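Pyrsv_gp04 (Pyrobaculum spherical virus, PDB 2VXZ) is of unknown function but has a winged-helix-like fold and probably acts as a DNA-binding transcriptional regulator of this archaeal virus. Local coordinates at residues L20-I30 with V62-Y72. Residues are numbered along the deposited sequence; the frame is centred on the assembly and turned at random. Where two conformers were deposited one is given.
Sequences LADGCKTTSLI and VALVCLSMDQY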
loop_
_atom_site.group_PDB
_atom_site.type_symbol
_atom_site.label_atom_id
_atom_site.label_comp_id
_atom_site.label_asym_id
_atom_site.label_seq_id
_atom_site.Cartn_x
_atom_site.Cartn_y
_atom_site.Cartn_z
ATOM N N LEU A 20 -1.238 -12.543 -4.663
ATOM C CA LEU A 20 -2.134 -11.947 -3.666
ATOM C C LEU A 20 -2.475 -12.820 -2.455
ATOM O O LEU A 20 -3.026 -12.312 -1.477
ATOM C CB LEU A 20 -3.441 -11.505 -4.326
ATOM C CG LEU A 20 -3.293 -10.413 -5.380
ATOM C CD1 LEU A 20 -4.620 -10.200 -6.072
ATOM C CD2 LEU A 20 -2.756 -9.113 -4.765
ATOM N N ALA A 21 -2.182 -14.118 -2.506
ATOM C CA ALA A 21 -2.508 -15.016 -1.394
ATOM C C ALA A 21 -1.896 -14.552 -0.080
ATOM O O ALA A 21 -2.484 -14.736 0.977
ATOM C CB ALA A 21 -2.064 -16.448 -1.702
ATOM N N ASP A 22 -0.721 -13.938 -0.161
ATOM C CA ASP A 22 0.007 -13.469 1.009
ATOM C C ASP A 22 -0.391 -12.053 1.451
ATOM O O ASP A 22 -0.068 -11.639 2.569
ATOM C CB ASP A 22 1.518 -13.524 0.737
ATOM C CG ASP A 22 1.853 -13.394 -0.741
ATOM O OD1 ASP A 22 2.444 -12.364 -1.138
ATOM O OD2 ASP A 22 1.512 -14.328 -1.514
ATOM N N GLY A 23 -1.069 -11.303 0.584
ATOM C CA GLY A 23 -1.620 -10.009 0.976
ATOM C C GLY A 23 -1.922 -9.102 -0.201
ATOM O O GLY A 23 -1.506 -9.381 -1.323
ATOM N N CYS A 24 -2.659 -8.022 0.067
ATOM C CA CYS A 24 -3.007 -7.053 -0.971
ATOM C C CYS A 24 -1.766 -6.397 -1.538
ATOM O O CYS A 24 -0.785 -6.196 -0.838
ATOM C CB CYS A 24 -3.913 -5.959 -0.428
ATOM S SG CYS A 24 -5.071 -6.543 0.771
ATOM N N LYS A 25 -1.834 -6.049 -2.814
ATOM C CA LYS A 25 -0.720 -5.421 -3.488
ATOM C C LYS A 25 -1.230 -4.383 -4.444
ATOM O O LYS A 25 -2.337 -4.507 -4.967
ATOM C CB LYS A 25 0.081 -6.476 -4.247
ATOM C CG LYS A 25 0.619 -7.553 -3.324
ATOM C CD LYS A 25 1.510 -8.534 -4.034
ATOM C CE LYS A 25 2.373 -9.300 -3.050
ATOM N NZ LYS A 25 1.587 -9.928 -1.952
ATOM N N THR A 26 -0.417 -3.361 -4.686
ATOM C CA THR A 26 -0.732 -2.389 -5.725
ATOM C C THR A 26 -0.501 -3.012 -7.099
ATOM O O THR A 26 0.306 -3.926 -7.243
ATOM C CB THR A 26 0.132 -1.135 -5.621
ATOM O OG1 THR A 26 1.502 -1.456 -5.931
ATOM C CG2 THR A 26 0.033 -0.544 -4.217
ATOM N N THR A 27 -1.206 -2.498 -8.102
ATOM C CA THR A 27 -0.965 -2.880 -9.483
ATOM C C THR A 27 0.506 -2.676 -9.860
ATOM O O THR A 27 1.083 -3.503 -10.569
ATOM C CB THR A 27 -1.901 -2.105 -10.443
ATOM O OG1 THR A 27 -3.261 -2.340 -10.051
ATOM C CG2 THR A 27 -1.701 -2.554 -11.885
ATOM N N SER A 28 1.133 -1.599 -9.377
ATOM C CA SER A 28 2.554 -1.385 -9.672
ATOM C C SER A 28 3.445 -2.520 -9.174
ATOM O O SER A 28 4.380 -2.915 -9.866
ATOM C CB SER A 28 3.062 -0.045 -9.132
ATOM O OG SER A 28 2.799 0.069 -7.754
ATOM N N LEU A 29 3.158 -3.048 -7.988
ATOM C CA LEU A 29 3.956 -4.147 -7.466
ATOM C C LEU A 29 3.696 -5.415 -8.268
ATOM O O LEU A 29 4.639 -6.140 -8.614
ATOM C CB LEU A 29 3.672 -4.388 -5.989
ATOM C CG LEU A 29 4.520 -5.469 -5.319
ATOM C CD1 LEU A 29 6.022 -5.229 -5.501
ATOM C CD2 LEU A 29 4.170 -5.573 -3.830
ATOM N N ILE A 30 2.424 -5.675 -8.578
ATOM C CA ILE A 30 2.063 -6.826 -9.434
ATOM C C ILE A 30 2.779 -6.770 -10.782
ATOM O O ILE A 30 3.382 -7.755 -11.213
ATOM C CB ILE A 30 0.506 -6.913 -9.620
ATOM C CG1 ILE A 30 -0.150 -7.206 -8.275
ATOM C CG2 ILE A 30 0.127 -8.005 -10.647
ATOM C CD1 ILE A 30 -1.638 -6.889 -8.199
ATOM N N VAL A 62 -3.257 5.515 -5.503
ATOM C CA VAL A 62 -2.986 4.132 -5.926
ATOM C C VAL A 62 -4.227 3.283 -5.669
ATOM O O VAL A 62 -5.089 3.647 -4.872
ATOM C CB VAL A 62 -1.783 3.473 -5.178
ATOM C CG1 VAL A 62 -0.627 4.451 -4.984
ATOM C CG2 VAL A 62 -2.215 2.900 -3.838
ATOM N N ALA A 63 -4.311 2.148 -6.348
ATOM C CA ALA A 63 -5.377 1.189 -6.101
ATOM C C ALA A 63 -4.755 -0.058 -5.482
ATOM O O ALA A 63 -3.730 -0.541 -5.947
ATOM C CB ALA A 63 -6.099 0.849 -7.392
ATOM N N LEU A 64 -5.352 -0.558 -4.409
ATOM C CA LEU A 64 -4.907 -1.825 -3.842
ATOM C C LEU A 64 -5.755 -2.942 -4.411
ATOM O O LEU A 64 -6.989 -2.829 -4.440
ATOM C CB LEU A 64 -4.995 -1.820 -2.314
ATOM C CG LEU A 64 -3.879 -1.057 -1.601
ATOM C CD1 LEU A 64 -4.277 -0.735 -0.178
ATOM C CD2 LEU A 64 -2.582 -1.827 -1.622
ATOM N N VAL A 65 -5.094 -4.007 -4.863
ATOM C CA VAL A 65 -5.773 -5.210 -5.363
ATOM C C VAL A 65 -5.799 -6.236 -4.243
ATOM O O VAL A 65 -4.750 -6.591 -3.708
ATOM C CB VAL A 65 -5.063 -5.778 -6.597
ATOM C CG1 VAL A 65 -5.818 -6.997 -7.161
ATOM C CG2 VAL A 65 -4.916 -4.699 -7.634
ATOM N N CYS A 66 -7.005 -6.690 -3.892
ATOM C CA CYS A 66 -7.220 -7.548 -2.729
ATOM C C CYS A 66 -8.102 -8.746 -3.103
ATOM O O CYS A 66 -8.999 -8.613 -3.936
ATOM C CB CYS A 66 -7.902 -6.738 -1.611
ATOM S SG CYS A 66 -7.419 -4.977 -1.473
ATOM N N LEU A 67 -7.877 -9.894 -2.464
ATOM C CA LEU A 67 -8.741 -11.067 -2.671
ATOM C C LEU A 67 -10.118 -10.881 -2.031
ATOM O O LEU A 67 -11.086 -11.525 -2.421
ATOM C CB LEU A 67 -8.105 -12.333 -2.088
ATOM C CG LEU A 67 -6.770 -12.789 -2.676
ATOM C CD1 LEU A 67 -6.288 -14.025 -1.921
ATOM C CD2 LEU A 67 -6.891 -13.055 -4.183
ATOM N N SER A 68 -10.193 -10.015 -1.029
ATOM C CA SER A 68 -11.437 -9.750 -0.323
ATOM C C SER A 68 -11.299 -8.474 0.486
ATOM O O SER A 68 -10.183 -7.999 0.718
ATOM C CB SER A 68 -11.763 -10.903 0.620
ATOM O OG SER A 68 -10.823 -10.977 1.674
HETATM N N MSE A 69 -12.430 -7.929 0.926
HETATM C CA MSE A 69 -12.403 -6.784 1.817
HETATM C C MSE A 69 -11.865 -7.169 3.184
HETATM O O MSE A 69 -11.228 -6.355 3.821
HETATM C CB MSE A 69 -13.771 -6.102 1.915
HETATM C CG MSE A 69 -14.146 -5.354 0.638
HETATM SE SE MSE A 69 -12.838 -4.001 0.108
HETATM C CE MSE A 69 -13.174 -2.721 1.525
ATOM N N ASP A 70 -12.079 -8.411 3.618
ATOM C CA ASP A 70 -11.401 -8.904 4.822
ATOM C C ASP A 70 -9.884 -8.838 4.689
ATOM O O ASP A 70 -9.197 -8.476 5.641
ATOM C CB ASP A 70 -11.782 -10.346 5.129
ATOM C CG ASP A 70 -13.076 -10.458 5.892
ATOM O OD1 ASP A 70 -13.772 -9.435 6.098
ATOM O OD2 ASP A 70 -13.387 -11.589 6.310
ATOM N N GLN A 71 -9.359 -9.206 3.519
ATOM C CA GLN A 71 -7.913 -9.171 3.317
ATOM C C GLN A 71 -7.425 -7.723 3.365
ATOM O O GLN A 71 -6.331 -7.440 3.880
ATOM C CB GLN A 71 -7.501 -9.816 1.992
ATOM C CG GLN A 71 -6.002 -10.055 1.908
ATOM C CD GLN A 71 -5.536 -10.487 0.531
ATOM O OE1 GLN A 71 -5.904 -9.887 -0.482
ATOM N NE2 GLN A 71 -4.716 -11.529 0.491
ATOM N N TYR A 72 -8.236 -6.814 2.816
ATOM C CA TYR A 72 -7.936 -5.385 2.872
ATOM C C TYR A 72 -7.865 -4.914 4.308
ATOM O O TYR A 72 -6.916 -4.247 4.678
ATOM C CB TYR A 72 -8.951 -4.542 2.087
ATOM C CG TYR A 72 -8.773 -3.053 2.295
ATOM C CD1 TYR A 72 -7.721 -2.375 1.692
ATOM C CD2 TYR A 72 -9.639 -2.326 3.117
ATOM C CE1 TYR A 72 -7.538 -1.012 1.878
ATOM C CE2 TYR A 72 -9.462 -0.952 3.310
ATOM C CZ TYR A 72 -8.401 -0.307 2.681
ATOM O OH TYR A 72 -8.179 1.047 2.859
HETATM O O HOH W 1 -3.472 -12.615 3.013
HETATM O O HOH W 2 -3.328 -8.527 3.351
HETATM O O HOH W 3 -2.890 -0.059 -8.374
#
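Lys25 and Val65 face each other with both their N-H and C=O groups: Lys25 N donates to Val65 O (3.1 Å) and Val65 N to Lys25 O (2.8 Å), an antiparallel hydrogen-bonded pair that sets the short strand 25-26 on the edge of strand 62-66. The first short strand thus joins the hairpin 55-59/62-66, consistent with the wing of a winged-helix domain. Beyond this pair, water 3 bridges Thr27 N and Ala63 O.

At the other end the Gln71 amide does the work. Its extended side chain, CG anti to the backbone N (chi1 -168°), brings NE2 to Leu20 O at 2.7 Å, nearly in line with the carbonyl, while OE1 accepts from Leu67 N at 2.8 Å. Water 1 accepts from Gln71 NE2 and donates to Ala21 O. Ser68 OG caps the helix start by accepting from Gln71 N.

Val65 is met by two side chains, each crossing it at about a right angle: Leu20 CD1 lies 3.6 Å from Val65 CG1, and Ile30 CD1 3.9 Å from Val65 CB. Leu67 CD2 packs on Leu20 CB.

Cys24 and Cys66 form a disulfide, but each has two conformers, and in one Cys24 SG lies 3.6 Å from Cys66 SG, too far for the bond. With the amide's oxygen and nitrogen both engaged, the Gln71 flip is fixed, tying the end of helix 7-20 to the start of helix 69-89 beside a strand pair that the disulfide can cross-link.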